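Lmo0181 protein (Listeria monocytogenes serovar 1/2a, PDB 5F7V) binds the cyclic glucan cycloalternan and, as a probable lipoprotein, is thought to deliver it to an ABC transporter for uptake. Local coordinates at residues Y18-P23 with D54-L59; K27-M32 with N317-P322; V124-N129 with F281-G286. All blocks are in the same frame, centred on the assembly; numbering follows the deposited sequence.

Contact 1 (Y18-P23 with D54-L59); sequences YQFSAP and DYFTKL. With GLC (alpha-D-glucopyranose), chain B.
An aromatic cluster of Tyr18, Phe20, Tyr55 and Phe56 joins the end of strand 13-19, where it opens into the sugar pocket, to helix 52-64. Its centre is an edge-to-face pair: the edge of Phe20 meets the face of Tyr55, with planes at 69°. Tyr55 CG stands anti to its own backbone N (chi1 178°), which carries the ring out to Phe20, whose CD2 lies over one face of it, 3.6 Å from Tyr55 CD2. Tyr55 CE1 also comes within 3.3 Å of Tyr18 CD2, the two rings inclined at 52° in an oblique pairing. The hydroxyl of Tyr55 is fixed by a hydrogen bond to Glu73 O of the adjacent strand 71-75. Leu59 CD1 packs against Tyr18 CD2 at 3.7 Å, while Phe56 CZ meets Phe20 CE2 at 3.9 Å. At the end of the strand, the Gln19 amide is bonded twice to Ala22 in the loop that follows: Gln19 OE1 accepts from Ala22 N on an in-plane lone pair, and Gln19 NE2 donates to Ala22 O. The turn so pinned presents Phe20 O, which accepts a 2.7 Å hydrogen bond from O6 of the chain B glucose. Such a strand-end loop lining the ligand cleft is characteristic of the periplasmic-binding-protein fold.

Contact 2 (K27-M32 with N317-P322); sequences KALDEM and NNWELP. With GLC (alpha-D-glucopyranose), chain C.
Lys27, in the first turn of helix 27-39, reaches Asn317 through a nearly extended chain that bends at the last torsion (chi4 -57°). Lys27 NZ donates to Asn317 OD1 at 2.9 Å, in the carbonyl plane and on a lone pair, with a C=O...N angle of 124°; the amide's other end, Asn317 ND2, is held by Ile313 O. One residue on, the methyl of Ala28 points across the contact and lies 3.6 Å from Trp319 CE3, also touching the Asn317 amide. Leu29 adds a lighter touch, its CB 4.1 Å from Trp319 CH2. A turn later Met32 runs out extended beyond CG and brings CE to 3.4 Å from Trp319 CZ3. Met32 SD lies 5.0 Å from the centroid of the tryptophan six-membered ring, an oblique Met-aromatic contact. Asn318, with positive phi, is the C-prime residue of the Schellman motif ending helix 308-316, and the chain then turns through Trp319. Beyond it Glu320 OE2 accepts from O2 of the chain C glucose at 2.6 Å. Trp319 is thus wedged between helix 27-39 and Glu125 of strand 119-135, with Arg314 of helix 308-316 in cation-pi contact, while Leu321 pairs with Phe127 of strand 119-135.

Contact 3 (V124-N129 with F281-G286); sequences VESFSN and FANGIG. With GLC (alpha-D-glucopyranose), chain C.
Strands 124-128 and 281-286 run antiparallel, at 164° between their directions and 4.3 Å apart at closest approach, interrupted by a classic beta bulge in which Glu125 and Ser126 together stand opposite the single residue Asn283. The evidence is a shared acceptor: Asn283 O takes Glu125 N at 2.7 Å and Ser126 N at 3.2 Å, and the register shifts by one residue. Regular pairing resumes beyond it, with Asn283 N bonded to Ser126 O and a reciprocal pair of bonds joining Ser128 and Phe281. Ser126, Ser128, Phe281 and Asn283 share the sugar-facing side. The Asn283 amide grips the chain C glucose with both ends: OD1 accepts from its O3 at 2.7 Å, and ND2 donates to its O2 at 2.8 Å with an N-H...O angle of 164°. Phe281 lays its ring against the same sugar, whose C6 stands over the middle of one ring face, 4.0 Å from the plane; Ser128 OG lies at the ring edge, 3.4 Å from Phe281 CB. On the other side Phe127 CB and Ala282 CB meet at 4.2 Å. Glu125 runs out extended at the bulge to a salt bridge with Arg314. Helix 108-112 covers the side of Val124, Phe127 and Ala282, helix 294-306 packs on Glu125 and Ile285, and strand 71-75 pairs with 281-286 along its other edge.

Overall arrangement
Each of the three contacts contributes residues to the glycan pocket, their centres about 12 to 16 Å apart, and all reach the same mixed sheet. Contact 3 lies nearest the centre of the chain; contact 1 closes before it opens, and contact 2, whose segments are 285 residues apart, encloses it. Segment 27-32 falls between 18-23 and 54-59, so contacts 1 and 2 cross along the chain. They interlock through Ala22, which packs on both Leu29 and Trp319. Contacts 1 and 3 meet where Phe20 CZ lies 3.3 Å from Asn283 OD1, and contacts 2 and 3 probably share a hydrogen bond between Ser126 and Glu320. Remote parts of the sequence thereby converge on adjacent glucose units, as expected of a solute-binding protein's cleft.

Contact 1 (Y18-P23 with D54-L59)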
loop_
_atom_site.group_PDB
_atom_site.type_symbol
_atom_site.label_atom_id
_atom_site.label_comp_id
_atom_site.label_asym_id
_atom_site.label_seq_id
_atom_site.Cartn_x
_atom_site.Cartn_y
_atom_site.Cartn_z
ATOM N N TYR A 18 -9.549 -14.621 5.997
ATOM C CA TYR A 18 -8.862 -13.703 6.919
ATOM C C TYR A 18 -8.375 -12.548 6.065
ATOM O O TYR A 18 -7.805 -12.780 4.985
ATOM C CB TYR A 18 -7.736 -14.491 7.538
ATOM C CG TYR A 18 -7.124 -14.171 8.857
ATOM C CD1 TYR A 18 -7.566 -14.718 10.053
ATOM C CD2 TYR A 18 -5.991 -13.371 8.890
ATOM C CE1 TYR A 18 -6.934 -14.435 11.248
ATOM C CE2 TYR A 18 -5.339 -13.055 10.062
ATOM C CZ TYR A 18 -5.806 -13.592 11.250
ATOM O OH TYR A 18 -5.065 -13.207 12.355
ATOM N N GLN A 19 -8.643 -11.309 6.468
ATOM C CA GLN A 19 -8.245 -10.155 5.629
ATOM C C GLN A 19 -8.018 -8.890 6.445
ATOM O O GLN A 19 -8.376 -8.824 7.621
ATOM C CB GLN A 19 -9.292 -9.944 4.533
ATOM C CG GLN A 19 -10.623 -9.372 5.025
ATOM C CD GLN A 19 -10.642 -7.852 4.985
ATOM O OE1 GLN A 19 -10.339 -7.248 3.957
ATOM N NE2 GLN A 19 -11.036 -7.244 6.093
ATOM N N PHE A 20 -7.427 -7.906 5.786
ATOM C CA PHE A 20 -7.136 -6.596 6.349
ATOM C C PHE A 20 -7.625 -5.416 5.553
ATOM O O PHE A 20 -7.823 -4.378 6.139
ATOM C CB PHE A 20 -5.624 -6.387 6.583
ATOM C CG PHE A 20 -4.821 -6.459 5.317
ATOM C CD1 PHE A 20 -4.659 -5.345 4.490
ATOM C CD2 PHE A 20 -4.272 -7.655 4.927
ATOM C CE1 PHE A 20 -3.979 -5.491 3.282
ATOM C CE2 PHE A 20 -3.567 -7.785 3.763
ATOM C CZ PHE A 20 -3.424 -6.702 2.920
ATOM N N SER A 21 -7.791 -5.528 4.231
ATOM C CA SER A 21 -7.903 -4.289 3.460
ATOM C C SER A 21 -9.271 -3.619 3.477
ATOM O O SER A 21 -9.344 -2.438 3.197
ATOM C CB SER A 21 -7.445 -4.527 2.021
ATOM O OG SER A 21 -8.348 -5.317 1.264
ATOM N N ALA A 22 -10.317 -4.381 3.792
ATOM C CA ALA A 22 -11.636 -3.805 4.034
ATOM C C ALA A 22 -11.744 -3.466 5.533
ATOM O O ALA A 22 -11.345 -4.266 6.420
ATOM C CB ALA A 22 -12.744 -4.808 3.758
ATOM N N PRO A 23 -12.404 -2.343 5.835
ATOM C CA PRO A 23 -12.832 -2.189 7.244
ATOM C C PRO A 23 -13.717 -3.350 7.732
ATOM O O PRO A 23 -13.830 -3.519 8.954
ATOM C CB PRO A 23 -13.551 -0.828 7.288
ATOM C CG PRO A 23 -13.780 -0.430 5.866
ATOM C CD PRO A 23 -13.001 -1.320 4.948
ATOM N N ASP A 54 -1.409 -5.225 12.798
ATOM C CA ASP A 54 -1.284 -6.522 13.474
ATOM C C ASP A 54 -1.567 -7.737 12.601
ATOM O O ASP A 54 -1.366 -8.886 13.009
ATOM C CB ASP A 54 -2.251 -6.547 14.657
ATOM C CG ASP A 54 -1.881 -5.549 15.740
ATOM O OD1 ASP A 54 -0.679 -5.203 15.861
ATOM O OD2 ASP A 54 -2.778 -5.111 16.508
ATOM N N TYR A 55 -1.999 -7.513 11.360
ATOM C CA TYR A 55 -2.477 -8.615 10.549
ATOM C C TYR A 55 -1.439 -9.703 10.296
ATOM O O TYR A 55 -1.764 -10.887 10.412
ATOM C CB TYR A 55 -2.949 -8.030 9.198
ATOM C CG TYR A 55 -3.428 -9.081 8.212
ATOM C CD1 TYR A 55 -4.742 -9.558 8.253
ATOM C CD2 TYR A 55 -2.538 -9.654 7.308
ATOM C CE1 TYR A 55 -5.182 -10.536 7.368
ATOM C CE2 TYR A 55 -2.961 -10.645 6.439
ATOM C CZ TYR A 55 -4.270 -11.079 6.474
ATOM O OH TYR A 55 -4.752 -12.056 5.635
ATOM N N PHE A 56 -0.233 -9.324 9.886
ATOM C CA PHE A 56 0.711 -10.355 9.458
ATOM C C PHE A 56 1.266 -11.147 10.636
ATOM O O PHE A 56 1.479 -12.348 10.478
ATOM C CB PHE A 56 1.811 -9.844 8.512
ATOM C CG PHE A 56 1.249 -9.390 7.184
ATOM C CD1 PHE A 56 0.825 -10.313 6.234
ATOM C CD2 PHE A 56 1.065 -8.047 6.940
ATOM C CE1 PHE A 56 0.248 -9.879 5.050
ATOM C CE2 PHE A 56 0.497 -7.609 5.761
ATOM C CZ PHE A 56 0.108 -8.537 4.825
ATOM N N THR A 57 1.456 -10.485 11.774
ATOM C CA THR A 57 1.892 -11.180 12.973
ATOM C C THR A 57 0.826 -12.185 13.394
ATOM O O THR A 57 1.125 -13.324 13.738
ATOM C CB THR A 57 2.129 -10.189 14.117
ATOM O OG1 THR A 57 2.988 -9.138 13.670
ATOM C CG2 THR A 57 2.790 -10.890 15.293
ATOM N N LYS A 58 -0.423 -11.744 13.372
ATOM C CA LYS A 58 -1.550 -12.577 13.775
ATOM C C LYS A 58 -1.743 -13.758 12.820
ATOM O O LYS A 58 -1.921 -14.902 13.224
ATOM C CB LYS A 58 -2.831 -11.745 13.947
ATOM C CG LYS A 58 -2.803 -10.800 15.138
ATOM C CD LYS A 58 -2.942 -11.578 16.430
ATOM C CE LYS A 58 -3.387 -10.715 17.598
ATOM N NZ LYS A 58 -2.853 -11.180 18.901
ATOM N N LEU A 59 -1.644 -13.481 11.525
ATOM C CA LEU A 59 -1.843 -14.513 10.512
ATOM C C LEU A 59 -0.802 -15.614 10.650
ATOM O O LEU A 59 -1.146 -16.799 10.651
ATOM C CB LEU A 59 -1.814 -13.858 9.134
ATOM C CG LEU A 59 -1.979 -14.879 7.992
ATOM C CD1 LEU A 59 -3.263 -15.698 8.025
ATOM C CD2 LEU A 59 -1.889 -14.115 6.692
HETATM C C1 GLC B . -3.478 0.621 5.966
HETATM C C2 GLC B . -2.716 -0.093 4.865
HETATM C C3 GLC B . -3.605 -0.421 3.677
HETATM C C4 GLC B . -4.787 -1.228 4.174
HETATM C C5 GLC B . -5.540 -0.379 5.205
HETATM C C6 GLC B . -6.799 -1.064 5.723
HETATM O O2 GLC B . -1.620 0.725 4.461
HETATM O O3 GLC B . -2.914 -1.287 2.781
HETATM O O4 GLC B . -5.623 -1.638 3.087
HETATM O O5 GLC B . -4.653 -0.109 6.293
HETATM O O6 GLC B . -6.390 -2.160 6.541
#

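Contact 2 (K27-M32 with N317-P322)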
loop_
_atom_site.group_PDB
_atom_site.type_symbol
_atom_site.label_atom_id
_atom_site.label_comp_id
_atom_site.label_asym_id
_atom_site.label_seq_id
_atom_site.Cartn_x
_atom_site.Cartn_y
_atom_site.Cartn_z
ATOM N N LYS A 27 -18.678 -2.385 4.538
ATOM C CA LYS A 27 -19.744 -2.278 3.546
ATOM C C LYS A 27 -19.450 -3.048 2.252
ATOM O O LYS A 27 -20.186 -3.965 1.871
ATOM C CB LYS A 27 -20.065 -0.798 3.293
ATOM C CG LYS A 27 -20.998 -0.468 2.141
ATOM C CD LYS A 27 -21.280 1.029 2.094
ATOM C CE LYS A 27 -22.344 1.355 1.063
ATOM N NZ LYS A 27 -21.968 0.882 -0.296
ATOM N N ALA A 28 -18.373 -2.677 1.578
ATOM C CA ALA A 28 -18.071 -3.275 0.291
ATOM C C ALA A 28 -17.812 -4.778 0.414
ATOM O O ALA A 28 -18.361 -5.577 -0.363
ATOM C CB ALA A 28 -16.860 -2.610 -0.321
ATOM N N LEU A 29 -17.032 -5.180 1.406
ATOM C CA LEU A 29 -16.696 -6.595 1.496
ATOM C C LEU A 29 -17.938 -7.413 1.825
ATOM O O LEU A 29 -18.124 -8.497 1.262
ATOM C CB LEU A 29 -15.609 -6.846 2.540
ATOM C CG LEU A 29 -15.177 -8.317 2.700
ATOM C CD1 LEU A 29 -14.714 -9.018 1.441
ATOM C CD2 LEU A 29 -14.112 -8.333 3.786
ATOM N N ASP A 30 -18.772 -6.922 2.725
ATOM C CA ASP A 30 -20.017 -7.634 3.047
ATOM C C ASP A 30 -20.905 -7.829 1.807
ATOM O O ASP A 30 -21.469 -8.918 1.621
ATOM C CB ASP A 30 -20.795 -6.952 4.164
ATOM C CG ASP A 30 -20.089 -6.983 5.537
ATOM O OD1 ASP A 30 -19.073 -7.686 5.664
ATOM O OD2 ASP A 30 -20.542 -6.309 6.493
ATOM N N GLU A 31 -21.011 -6.810 0.963
ATOM C CA GLU A 31 -21.781 -6.924 -0.263
ATOM C C GLU A 31 -21.151 -7.928 -1.217
ATOM O O GLU A 31 -21.871 -8.710 -1.814
ATOM C CB GLU A 31 -21.903 -5.572 -0.943
ATOM C CG GLU A 31 -23.025 -5.573 -1.954
ATOM C CD GLU A 31 -23.189 -4.247 -2.664
ATOM O OE1 GLU A 31 -22.561 -3.237 -2.254
ATOM O OE2 GLU A 31 -23.981 -4.285 -3.638
ATOM N N MET A 32 -19.824 -7.952 -1.332
ATOM C CA MET A 32 -19.178 -8.978 -2.143
ATOM C C MET A 32 -19.461 -10.394 -1.637
ATOM O O MET A 32 -19.761 -11.272 -2.434
ATOM C CB MET A 32 -17.682 -8.747 -2.172
ATOM C CG MET A 32 -17.307 -7.485 -2.923
ATOM S SD MET A 32 -15.525 -7.292 -2.879
ATOM C CE MET A 32 -15.327 -5.692 -3.641
ATOM N N ASN A 317 -17.432 1.783 -4.188
ATOM C CA ASN A 317 -16.952 2.120 -2.854
ATOM C C ASN A 317 -15.560 2.747 -2.795
ATOM O O ASN A 317 -15.048 2.948 -1.687
ATOM C CB ASN A 317 -17.056 0.860 -1.980
ATOM C CG ASN A 317 -18.500 0.542 -1.659
ATOM O OD1 ASN A 317 -19.132 1.218 -0.829
ATOM N ND2 ASN A 317 -19.083 -0.391 -2.389
ATOM N N ASN A 318 -14.960 3.054 -3.947
ATOM C CA ASN A 318 -13.614 3.623 -4.033
ATOM C C ASN A 318 -12.579 2.747 -3.354
ATOM O O ASN A 318 -11.571 3.269 -2.878
ATOM C CB ASN A 318 -13.555 5.021 -3.426
ATOM C CG ASN A 318 -14.454 6.004 -4.133
ATOM O OD1 ASN A 318 -14.297 6.246 -5.327
ATOM N ND2 ASN A 318 -15.381 6.598 -3.393
ATOM N N TRP A 319 -12.813 1.436 -3.300
ATOM C CA TRP A 319 -11.987 0.535 -2.487
ATOM C C TRP A 319 -10.794 0.053 -3.285
ATOM O O TRP A 319 -10.777 -1.032 -3.835
ATOM C CB TRP A 319 -12.849 -0.579 -1.914
ATOM C CG TRP A 319 -12.074 -1.551 -1.084
ATOM C CD1 TRP A 319 -10.869 -1.354 -0.467
ATOM C CD2 TRP A 319 -12.456 -2.900 -0.817
ATOM N NE1 TRP A 319 -10.508 -2.503 0.177
ATOM C CE2 TRP A 319 -11.451 -3.476 -0.026
ATOM C CE3 TRP A 319 -13.560 -3.683 -1.173
ATOM C CZ2 TRP A 319 -11.517 -4.812 0.389
ATOM C CZ3 TRP A 319 -13.613 -4.997 -0.732
ATOM C CH2 TRP A 319 -12.600 -5.546 0.038
ATOM N N GLU A 320 -9.789 0.916 -3.373
ATOM C CA GLU A 320 -8.616 0.681 -4.236
ATOM C C GLU A 320 -9.126 0.521 -5.667
ATOM O O GLU A 320 -10.110 1.161 -6.022
ATOM C CB GLU A 320 -7.744 -0.462 -3.748
ATOM C CG GLU A 320 -7.255 -0.207 -2.317
ATOM C CD GLU A 320 -6.189 -1.152 -1.834
ATOM O OE1 GLU A 320 -5.832 -2.133 -2.569
ATOM O OE2 GLU A 320 -5.747 -0.904 -0.690
ATOM N N LEU A 321 -8.480 -0.276 -6.506
ATOM C CA LEU A 321 -8.891 -0.545 -7.881
ATOM C C LEU A 321 -9.018 -2.035 -8.049
ATOM O O LEU A 321 -8.221 -2.785 -7.522
ATOM C CB LEU A 321 -7.866 0.051 -8.866
ATOM C CG LEU A 321 -7.768 1.581 -8.908
ATOM C CD1 LEU A 321 -6.558 1.982 -9.735
ATOM C CD2 LEU A 321 -9.030 2.201 -9.450
ATOM N N PRO A 322 -10.021 -2.479 -8.807
ATOM C CA PRO A 322 -10.148 -3.893 -9.152
ATOM C C PRO A 322 -9.049 -4.325 -10.103
ATOM O O PRO A 322 -8.423 -3.525 -10.774
ATOM C CB PRO A 322 -11.521 -3.960 -9.795
ATOM C CG PRO A 322 -11.628 -2.630 -10.477
ATOM C CD PRO A 322 -10.961 -1.640 -9.575
HETATM C C1 GLC C . -2.460 -0.707 1.575
HETATM C C2 GLC C . -2.552 -1.729 0.464
HETATM C C3 GLC C . -1.522 -2.824 0.675
HETATM C C4 GLC C . -0.136 -2.226 0.886
HETATM C C5 GLC C . -0.164 -1.232 2.040
HETATM C C6 GLC C . 1.161 -0.503 2.227
HETATM O O2 GLC C . -3.880 -2.263 0.441
HETATM O O3 GLC C . -1.512 -3.635 -0.497
HETATM O O4 GLC C . 0.744 -3.290 1.260
HETATM O O5 GLC C . -1.140 -0.208 1.747
HETATM O O6 GLC C . 0.875 0.507 3.221
#

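Contact 3 (V124-N129 with F281-G286)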
loop_
_atom_site.group_PDB
_atom_site.type_symbol
_atom_site.label_atom_id
_atom_site.label_comp_id
_atom_site.label_asym_id
_atom_site.label_seq_id
_atom_site.Cartn_x
_atom_site.Cartn_y
_atom_site.Cartn_z
ATOM N N VAL A 124 -5.131 -12.172 -7.621
ATOM C CA VAL A 124 -5.058 -10.745 -7.350
ATOM C C VAL A 124 -6.432 -10.171 -7.094
ATOM O O VAL A 124 -7.375 -10.398 -7.849
ATOM C CB VAL A 124 -4.343 -9.976 -8.477
ATOM C CG1 VAL A 124 -5.011 -10.170 -9.832
ATOM C CG2 VAL A 124 -4.258 -8.513 -8.102
ATOM N N GLU A 125 -6.548 -9.434 -6.007
ATOM C CA GLU A 125 -7.810 -8.882 -5.519
ATOM C C GLU A 125 -7.950 -7.400 -5.816
ATOM O O GLU A 125 -9.043 -6.920 -6.153
ATOM C CB GLU A 125 -7.867 -9.128 -3.999
ATOM C CG GLU A 125 -9.058 -8.529 -3.332
ATOM C CD GLU A 125 -8.882 -8.302 -1.859
ATOM O OE1 GLU A 125 -7.716 -8.558 -1.360
ATOM O OE2 GLU A 125 -9.856 -7.883 -1.242
ATOM N N SER A 126 -6.874 -6.651 -5.677
ATOM C CA SER A 126 -6.928 -5.214 -5.895
ATOM C C SER A 126 -5.526 -4.683 -6.115
ATOM O O SER A 126 -4.530 -5.342 -5.823
ATOM C CB SER A 126 -7.576 -4.483 -4.729
ATOM O OG SER A 126 -6.786 -4.518 -3.557
ATOM N N PHE A 127 -5.422 -3.464 -6.642
ATOM C CA PHE A 127 -4.150 -2.760 -6.672
ATOM C C PHE A 127 -4.370 -1.294 -6.325
ATOM O O PHE A 127 -5.509 -0.781 -6.353
ATOM C CB PHE A 127 -3.372 -3.023 -7.969
ATOM C CG PHE A 127 -3.918 -2.319 -9.177
ATOM C CD1 PHE A 127 -4.912 -2.918 -9.945
ATOM C CD2 PHE A 127 -3.463 -1.069 -9.568
ATOM C CE1 PHE A 127 -5.451 -2.312 -11.059
ATOM C CE2 PHE A 127 -4.004 -0.458 -10.681
ATOM C CZ PHE A 127 -4.976 -1.086 -11.416
ATOM N N SER A 128 -3.262 -0.655 -5.982
ATOM C CA SER A 128 -3.363 0.719 -5.450
ATOM C C SER A 128 -2.034 1.449 -5.533
ATOM O O SER A 128 -0.998 0.871 -5.855
ATOM C CB SER A 128 -3.802 0.646 -3.975
ATOM O OG SER A 128 -2.826 0.030 -3.161
ATOM N N ASN A 129 -2.093 2.749 -5.273
ATOM C CA ASN A 129 -0.895 3.588 -5.210
ATOM C C ASN A 129 -1.133 4.719 -4.239
ATOM O O ASN A 129 -2.145 4.783 -3.550
ATOM C CB ASN A 129 -0.459 3.995 -6.612
ATOM C CG ASN A 129 -1.498 4.806 -7.336
ATOM O OD1 ASN A 129 -2.509 5.232 -6.769
ATOM N ND2 ASN A 129 -1.280 5.027 -8.622
ATOM N N PHE A 281 1.062 -1.023 -5.269
ATOM C CA PHE A 281 0.731 -2.056 -4.280
ATOM C C PHE A 281 -0.343 -2.948 -4.864
ATOM O O PHE A 281 -1.110 -2.549 -5.713
ATOM C CB PHE A 281 0.281 -1.383 -2.980
ATOM C CG PHE A 281 1.374 -0.644 -2.273
ATOM C CD1 PHE A 281 2.520 -1.321 -1.863
ATOM C CD2 PHE A 281 1.235 0.683 -1.965
ATOM C CE1 PHE A 281 3.527 -0.640 -1.221
ATOM C CE2 PHE A 281 2.253 1.366 -1.326
ATOM C CZ PHE A 281 3.393 0.704 -0.940
ATOM N N ALA A 282 -0.420 -4.161 -4.357
ATOM C CA ALA A 282 -1.468 -5.089 -4.753
ATOM C C ALA A 282 -1.781 -6.051 -3.657
ATOM O O ALA A 282 -0.876 -6.475 -2.944
ATOM C CB ALA A 282 -1.089 -5.881 -5.992
ATOM N N ASN A 283 -3.057 -6.367 -3.494
ATOM C CA ASN A 283 -3.472 -7.425 -2.574
ATOM C C ASN A 283 -3.958 -8.629 -3.336
ATOM O O ASN A 283 -4.561 -8.469 -4.398
ATOM C CB ASN A 283 -4.583 -6.890 -1.687
ATOM C CG ASN A 283 -4.080 -5.730 -0.831
ATOM O OD1 ASN A 283 -3.022 -5.825 -0.240
ATOM N ND2 ASN A 283 -4.859 -4.648 -0.743
ATOM N N GLY A 284 -3.712 -9.793 -2.770
ATOM C CA GLY A 284 -4.074 -11.073 -3.368
ATOM C C GLY A 284 -4.663 -11.964 -2.316
ATOM O O GLY A 284 -4.469 -11.741 -1.118
ATOM N N ILE A 285 -5.374 -12.984 -2.753
ATOM C CA ILE A 285 -5.937 -13.984 -1.846
ATOM C C ILE A 285 -5.275 -15.303 -2.168
ATOM O O ILE A 285 -5.257 -15.765 -3.303
ATOM C CB ILE A 285 -7.455 -14.047 -1.962
ATOM C CG1 ILE A 285 -8.055 -12.699 -1.594
ATOM C CG2 ILE A 285 -7.989 -15.177 -1.125
ATOM C CD1 ILE A 285 -9.549 -12.599 -1.821
ATOM N N GLY A 286 -4.701 -15.872 -1.114
ATOM C CA GLY A 286 -4.070 -17.173 -1.116
ATOM C C GLY A 286 -4.958 -18.224 -0.487
ATOM O O GLY A 286 -5.860 -17.898 0.263
HETATM C C1 GLC C . -2.460 -0.707 1.575
HETATM C C2 GLC C . -2.552 -1.729 0.464
HETATM C C3 GLC C . -1.522 -2.824 0.675
HETATM C C4 GLC C . -0.136 -2.226 0.886
HETATM C C5 GLC C . -0.164 -1.232 2.040
HETATM C C6 GLC C . 1.161 -0.503 2.227
HETATM O O2 GLC C . -3.880 -2.263 0.441
HETATM O O3 GLC C . -1.512 -3.635 -0.497
HETATM O O4 GLC C . 0.744 -3.290 1.260
HETATM O O5 GLC C . -1.140 -0.208 1.747
HETATM O O6 GLC C . 0.875 0.507 3.221
#